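Long-range contacts in proabylysin (PDB 4JIU), which binds zinc and, once freed from the zymogen form, probably hydrolyses peptide bonds as a soluble minimal metallopeptidase of the gluzincin type: residues L13-P18 / H64-T69; E51-Y56 / K90-R95. The protein carries 1 engineered substitution. All blocks are in the same frame, centred on the assembly; numbering follows the deposited sequence.

How the contacts relate
From the N terminus, helix 2-13 runs into the loop 13-18, and contact 1 brings that loop against residues 64-69, where helix 51-67 ends. The 45 residues in between include all three strands of the sheet and most of helix 51-67. Contact 2 starts within this span, at residues 51-56, and closes a second loop with residues 90-95 of helix 88-100, enclosing helix 74-80. The two contacts therefore cross rather than nest. They use the two ends of helix 51-67, on opposite sides of the chain's centre, their centres about 19 Å apart. The shared helix carries the zinc ligands His-60 and His-64 and links the N-terminal part of the fold to its C-terminal helix.

Contact 1 of 2, residues L13-P18 / H64-T69; sequences LGYQRP and HLKAET. With ZN (zinc ion), chain B.
Arg-17 NH1, packed beside the Leu-65 side chain, is gripped by two groups in its guanidinium plane: it donates to Tyr-15 OH (2.9 Å) and to a water. That water in turn donates to Leu-65 O over 3.0 Å, carrying the loop's hydrogen bonding to the end of the helix. Arg-17 reaches this position on a fully extended chain, and its NH2 is bonded to Phe-35 O. The Tyr-15 ring is sandwiched. Over one face lies Lys-66 CB, 3.9 Å from the ring centroid and 15° off its normal, a CH-pi contact; against the opposite face lies Arg-17 CB. Setting CG opposite the backbone N (chi1 -165°) swings the Tyr-15 ring toward the helix, which brings CE2 to 4.1 Å from Leu-65 CB. The Lys-66 chain slides past the ring the other way, and in the conformer described its NZ forms a salt bridge with Glu-79. Without the phenol, an alanine here is likely to leave Arg-17 NH1 lacking its hydroxyl acceptor and open a gap beside Lys-66 CB and Leu-65 CB. Both backbones turn here through Schellman motifs, with Gly-14 and Glu-68, each of positive phi, as the C-prime residues. The second one lets the chain fold back on its helix, so that His-64 ND1 donates to a lone pair of Thr-69 O (2.7 Å, nearly straight at 168°). With its ring fixed in this way, His-64 NE2 binds zinc at 2.0 Å beside His-60, His-72 and the carbonyl oxygen of Val-105, at the end of an HExxH metallopeptidase helix.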
loop_
_atom_site.group_PDB
_atom_site.type_symbol
_atom_site.label_atom_id
_atom_site.label_comp_id
_atom_site.label_asym_id
_atom_site.label_seq_id
_atom_site.Cartn_x
_atom_site.Cartn_y
_atom_site.Cartn_z
ATOM N N LEU A 13 3.435 -10.835 4.003
ATOM C CA LEU A 13 2.166 -11.286 3.436
ATOM C C LEU A 13 2.311 -12.692 2.879
ATOM O O LEU A 13 1.307 -13.360 2.605
ATOM C CB LEU A 13 1.605 -10.359 2.360
ATOM C CG LEU A 13 1.292 -8.921 2.749
ATOM C CD1 LEU A 13 0.553 -8.238 1.594
ATOM C CD2 LEU A 13 0.484 -8.865 3.993
ATOM N N GLY A 14 3.539 -13.143 2.637
ATOM C CA GLY A 14 3.727 -14.428 1.942
ATOM C C GLY A 14 3.300 -14.367 0.491
ATOM O O GLY A 14 2.585 -15.252 -0.022
ATOM N N TYR A 15 3.830 -13.343 -0.180
ATOM C CA TYR A 15 3.382 -13.020 -1.548
ATOM C C TYR A 15 4.589 -12.849 -2.469
ATOM O O TYR A 15 5.001 -11.691 -2.628
ATOM C CB TYR A 15 2.559 -11.758 -1.535
ATOM C CG TYR A 15 1.765 -11.532 -2.793
ATOM C CD1 TYR A 15 0.860 -12.468 -3.280
ATOM C CD2 TYR A 15 1.881 -10.363 -3.519
ATOM C CE1 TYR A 15 0.128 -12.251 -4.426
ATOM C CE2 TYR A 15 1.145 -10.122 -4.656
ATOM C CZ TYR A 15 0.264 -11.075 -5.133
ATOM O OH TYR A 15 -0.457 -10.788 -6.271
ATOM N N GLN A 16 5.045 -13.910 -3.047
ATOM C CA GLN A 16 6.258 -13.869 -3.859
ATOM C C GLN A 16 5.867 -13.743 -5.296
ATOM O O GLN A 16 5.666 -14.743 -6.013
ATOM C CB GLN A 16 7.132 -15.071 -3.570
ATOM C CG GLN A 16 7.653 -15.163 -2.121
ATOM C CD GLN A 16 8.282 -13.914 -1.566
ATOM O OE1 GLN A 16 9.089 -13.219 -2.199
ATOM N NE2 GLN A 16 7.946 -13.587 -0.308
ATOM N N ARG A 17 5.707 -12.519 -5.687
ATOM C CA ARG A 17 5.384 -12.099 -7.033
ATOM C C ARG A 17 6.309 -10.927 -7.338
ATOM O O ARG A 17 6.508 -10.090 -6.437
ATOM C CB ARG A 17 3.969 -11.627 -7.163
ATOM C CG ARG A 17 3.524 -11.138 -8.515
ATOM C CD ARG A 17 2.074 -10.653 -8.415
ATOM N NE ARG A 17 1.599 -10.171 -9.715
ATOM C CZ ARG A 17 0.370 -9.746 -9.935
ATOM N NH1 ARG A 17 -0.472 -9.677 -8.929
ATOM N NH2 ARG A 17 -0.017 -9.348 -11.124
ATOM N N PRO A 18 6.790 -10.795 -8.556
ATOM C CA PRO A 18 7.722 -9.704 -8.905
ATOM C C PRO A 18 7.029 -8.381 -9.170
ATOM O O PRO A 18 7.058 -7.816 -10.257
ATOM C CB PRO A 18 8.411 -10.257 -10.171
ATOM C CG PRO A 18 7.353 -11.064 -10.809
ATOM C CD PRO A 18 6.695 -11.768 -9.654
ATOM N N HIS A 64 -4.343 -5.522 -2.063
ATOM C CA HIS A 64 -5.253 -5.521 -3.224
ATOM C C HIS A 64 -4.837 -6.610 -4.187
ATOM O O HIS A 64 -5.630 -7.401 -4.681
ATOM C CB HIS A 64 -5.259 -4.171 -3.928
ATOM C CG HIS A 64 -6.164 -3.169 -3.315
ATOM N ND1 HIS A 64 -7.535 -3.381 -3.234
ATOM C CD2 HIS A 64 -5.932 -1.941 -2.799
ATOM C CE1 HIS A 64 -8.064 -2.307 -2.649
ATOM N NE2 HIS A 64 -7.126 -1.399 -2.356
ATOM N N LEU A 65 -3.557 -6.644 -4.514
ATOM C CA LEU A 65 -3.021 -7.581 -5.477
ATOM C C LEU A 65 -3.190 -9.008 -4.967
ATOM O O LEU A 65 -3.621 -9.899 -5.733
ATOM C CB LEU A 65 -1.550 -7.296 -5.755
ATOM C CG LEU A 65 -1.269 -6.042 -6.555
ATOM C CD1 LEU A 65 0.262 -5.821 -6.622
ATOM C CD2 LEU A 65 -1.860 -6.061 -7.929
ATOM N N LYS A 66 -2.841 -9.272 -3.727
ATOM C CA LYS A 66 -2.909 -10.628 -3.193
ATOM C C LYS A 66 -4.330 -11.133 -3.053
ATOM O O LYS A 66 -4.618 -12.272 -3.356
ATOM C CB LYS A 66 -2.199 -10.668 -1.875
ATOM C CG LYS A 66 -2.058 -12.123 -1.377
ATOM C CD LYS A 66 -1.243 -12.067 -0.075
ATOM C CE LYS A 66 -0.785 -13.450 0.331
ATOM N NZ LYS A 66 -1.990 -14.201 0.810
ATOM N N ALA A 67 -5.204 -10.307 -2.483
ATOM C CA ALA A 67 -6.606 -10.657 -2.326
ATOM C C ALA A 67 -7.370 -10.606 -3.625
ATOM O O ALA A 67 -8.526 -11.066 -3.671
ATOM C CB ALA A 67 -7.242 -9.779 -1.243
ATOM N N GLU A 68 -6.809 -10.054 -4.684
ATOM C CA GLU A 68 -7.350 -10.023 -6.029
ATOM C C GLU A 68 -8.685 -9.307 -6.052
ATOM O O GLU A 68 -9.677 -9.728 -6.616
ATOM C CB GLU A 68 -7.424 -11.425 -6.652
ATOM C CG GLU A 68 -6.019 -12.053 -6.809
ATOM C CD GLU A 68 -6.058 -13.364 -7.532
ATOM O OE1 GLU A 68 -6.927 -14.165 -7.149
ATOM O OE2 GLU A 68 -5.242 -13.655 -8.420
ATOM N N THR A 69 -8.690 -8.147 -5.386
ATOM C CA THR A 69 -9.898 -7.342 -5.294
ATOM C C THR A 69 -9.621 -5.863 -5.113
ATOM O O THR A 69 -8.679 -5.553 -4.381
ATOM C CB THR A 69 -10.795 -7.843 -4.141
ATOM O OG1 THR A 69 -11.996 -7.050 -4.170
ATOM C CG2 THR A 69 -10.159 -7.737 -2.777
HETATM ZN ZN ZN B . -7.519 0.262 -1.321
HETATM O O HOH W 1 -3.312 -9.338 -8.619
#

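Contact 2 of 2, residues E51-Y56 / K90-R95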
loop_
_atom_site.group_PDB
_atom_site.type_symbol
_atom_site.label_atom_id
_atom_site.label_comp_id
_atom_site.label_asym_id
_atom_site.label_seq_id
_atom_site.Cartn_x
_atom_site.Cartn_y
_atom_site.Cartn_z
ATOM N N GLU A 51 8.235 6.119 7.800
ATOM C CA GLU A 51 8.367 4.733 7.349
ATOM C C GLU A 51 7.100 3.934 7.567
ATOM O O GLU A 51 6.763 3.143 6.700
ATOM C CB GLU A 51 9.543 3.975 8.012
ATOM C CG GLU A 51 10.875 4.299 7.470
ATOM C CD GLU A 51 12.048 3.525 8.033
ATOM O OE1 GLU A 51 12.052 3.242 9.253
ATOM O OE2 GLU A 51 12.944 3.233 7.202
ATOM N N GLU A 52 6.433 4.066 8.733
ATOM C CA GLU A 52 5.248 3.242 8.950
ATOM C C GLU A 52 4.162 3.594 7.962
ATOM O O GLU A 52 3.387 2.727 7.553
ATOM C CB GLU A 52 4.761 3.415 10.421
ATOM C CG GLU A 52 3.551 2.575 10.758
ATOM C CD GLU A 52 2.966 2.621 12.160
ATOM O OE1 GLU A 52 2.184 1.677 12.593
ATOM O OE2 GLU A 52 3.229 3.658 12.826
ATOM N N GLU A 53 4.031 4.879 7.600
ATOM C CA GLU A 53 3.036 5.318 6.637
ATOM C C GLU A 53 3.365 4.799 5.230
ATOM O O GLU A 53 2.480 4.352 4.542
ATOM C CB GLU A 53 2.899 6.829 6.643
ATOM C CG GLU A 53 2.440 7.444 7.921
ATOM C CD GLU A 53 2.834 8.879 8.200
ATOM O OE1 GLU A 53 3.574 9.515 7.432
ATOM O OE2 GLU A 53 2.368 9.334 9.279
ATOM N N MET A 54 4.633 4.887 4.842
ATOM C CA MET A 54 5.027 4.287 3.542
ATOM C C MET A 54 4.745 2.789 3.529
ATOM O O MET A 54 4.264 2.241 2.544
ATOM C CB MET A 54 6.524 4.523 3.300
ATOM C CG MET A 54 6.905 5.937 3.022
ATOM S SD MET A 54 8.644 6.138 2.531
ATOM C CE MET A 54 9.318 6.610 4.114
ATOM N N PHE A 55 5.117 2.131 4.630
ATOM C CA PHE A 55 4.894 0.694 4.720
ATOM C C PHE A 55 3.392 0.388 4.632
ATOM O O PHE A 55 3.006 -0.584 3.992
ATOM C CB PHE A 55 5.489 0.134 6.017
ATOM C CG PHE A 55 5.706 -1.357 5.988
ATOM C CD1 PHE A 55 6.525 -1.945 5.018
ATOM C CD2 PHE A 55 5.096 -2.169 6.948
ATOM C CE1 PHE A 55 6.755 -3.285 5.026
ATOM C CE2 PHE A 55 5.372 -3.548 6.947
ATOM C CZ PHE A 55 6.184 -4.082 5.984
ATOM N N TYR A 56 2.558 1.190 5.298
ATOM C CA TYR A 56 1.113 0.987 5.180
ATOM C C TYR A 56 0.672 0.999 3.739
ATOM O O TYR A 56 -0.120 0.206 3.288
ATOM C CB TYR A 56 0.325 2.001 6.063
ATOM C CG TYR A 56 -1.141 1.775 5.816
ATOM C CD1 TYR A 56 -1.768 0.670 6.409
ATOM C CD2 TYR A 56 -1.911 2.507 4.955
ATOM C CE1 TYR A 56 -3.070 0.406 6.188
ATOM C CE2 TYR A 56 -3.203 2.209 4.670
ATOM C CZ TYR A 56 -3.807 1.138 5.292
ATOM O OH TYR A 56 -5.115 0.811 5.064
ATOM N N LYS A 90 -6.714 2.180 10.109
ATOM C CA LYS A 90 -7.471 3.416 9.943
ATOM C C LYS A 90 -6.726 4.568 10.582
ATOM O O LYS A 90 -6.814 5.674 10.061
ATOM C CB LYS A 90 -8.880 3.230 10.500
ATOM C CG LYS A 90 -9.809 2.466 9.544
ATOM C CD LYS A 90 -10.145 3.271 8.275
ATOM C CE LYS A 90 -10.444 2.364 7.086
ATOM N NZ LYS A 90 -10.506 3.091 5.786
ATOM N N GLU A 91 -6.026 4.378 11.675
ATOM C CA GLU A 91 -5.219 5.420 12.314
ATOM C C GLU A 91 -4.123 5.908 11.339
ATOM O O GLU A 91 -3.884 7.109 11.150
ATOM C CB GLU A 91 -4.592 4.955 13.601
ATOM C CG GLU A 91 -3.665 5.916 14.294
ATOM C CD GLU A 91 -4.222 7.296 14.549
ATOM O OE1 GLU A 91 -5.450 7.372 14.812
ATOM O OE2 GLU A 91 -3.388 8.247 14.481
ATOM N N ILE A 92 -3.431 4.978 10.703
ATOM C CA ILE A 92 -2.368 5.367 9.770
ATOM C C ILE A 92 -2.985 6.023 8.548
ATOM O O ILE A 92 -2.450 7.007 8.023
ATOM C CB ILE A 92 -1.473 4.171 9.464
ATOM C CG1 ILE A 92 -0.780 3.640 10.712
ATOM C CG2 ILE A 92 -0.478 4.529 8.370
ATOM C CD1 ILE A 92 -0.016 4.616 11.591
ATOM N N GLU A 93 -4.068 5.502 7.995
ATOM C CA GLU A 93 -4.751 6.189 6.923
ATOM C C GLU A 93 -5.110 7.624 7.276
ATOM O O GLU A 93 -4.946 8.512 6.455
ATOM C CB GLU A 93 -6.029 5.450 6.542
ATOM C CG GLU A 93 -5.790 4.205 5.749
ATOM C CD GLU A 93 -7.069 3.594 5.215
ATOM O OE1 GLU A 93 -6.956 2.457 4.757
ATOM O OE2 GLU A 93 -8.186 4.160 5.207
ATOM N N ASP A 94 -5.558 7.827 8.473
ATOM C CA ASP A 94 -5.913 9.179 8.908
ATOM C C ASP A 94 -4.687 10.066 8.899
ATOM O O ASP A 94 -4.758 11.241 8.524
ATOM C CB ASP A 94 -6.551 9.127 10.297
ATOM C CG ASP A 94 -7.979 8.628 10.349
ATOM O OD1 ASP A 94 -8.607 8.513 9.266
ATOM O OD2 ASP A 94 -8.559 8.317 11.417
ATOM N N ARG A 95 -3.562 9.549 9.382
ATOM C CA ARG A 95 -2.315 10.348 9.366
ATOM C C ARG A 95 -1.932 10.741 7.960
ATOM O O ARG A 95 -1.488 11.859 7.683
ATOM C CB ARG A 95 -1.204 9.588 10.112
ATOM C CG ARG A 95 -1.512 9.335 11.595
ATOM C CD ARG A 95 -0.413 8.589 12.318
ATOM N NE ARG A 95 -0.807 8.207 13.658
ATOM C CZ ARG A 95 -0.039 7.542 14.526
ATOM N NH1 ARG A 95 1.172 7.157 14.137
ATOM N NH2 ARG A 95 -0.471 7.241 15.734
HETATM O O HOH W 2 3.068 7.999 11.690
#
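Next to the zinc site, the start of the HExxH-bearing helix 51-67 packs across the C-terminal helix 88-100; the axes of the segments 51-56 and 90-95 come within 9.9 Å and cross at -108°. Tyr-56 makes the polar link between the two. Its hydroxyl donates to Glu-93 OE1 in a very short bond of 2.5 Å, and the same OH is also hydrogen-bonded to ND1 of the zinc ligand His-60, so Tyr-56 is a second-shell residue that probably helps to fix the rotation of the His-60 ring. Because CG stands anti to the backbone N (chi1 177°), the ring projects across the interface and its CE2 comes to 3.4 Å from Glu-93 CG. Phe-84 meets the ring edge-to-face, and Trp-77 and Val-80 of helix 74-80 add to its packing.

Ile-92 is the apolar wedge between the helices. Its CG2 branch presses on Tyr-56 CB (3.5 Å), while the other branch carries CD1 to 3.6 Å from the Glu-52 carboxylate carbon CD. Glu-52 owes its polar grip to Arg-88, through a salt bridge at OE1; Arg-95 gives its OE2 only a nearby charge. Farther out, in the conformer described, Glu-53 OE1 is held by the backbone N of Glu-50, while OE2 takes a water that also accepts from Arg-95 NH1, bridging the helices. The Arg-95 NE is held within its own helix, in the guanidinium plane, by the anti lone pair of Glu-91 OE2. The other oxygen of Glu-93, OE2, takes a salt bridge from Lys-90 NZ at 2.6 Å, approached on its syn side from 32° out of the carboxylate plane.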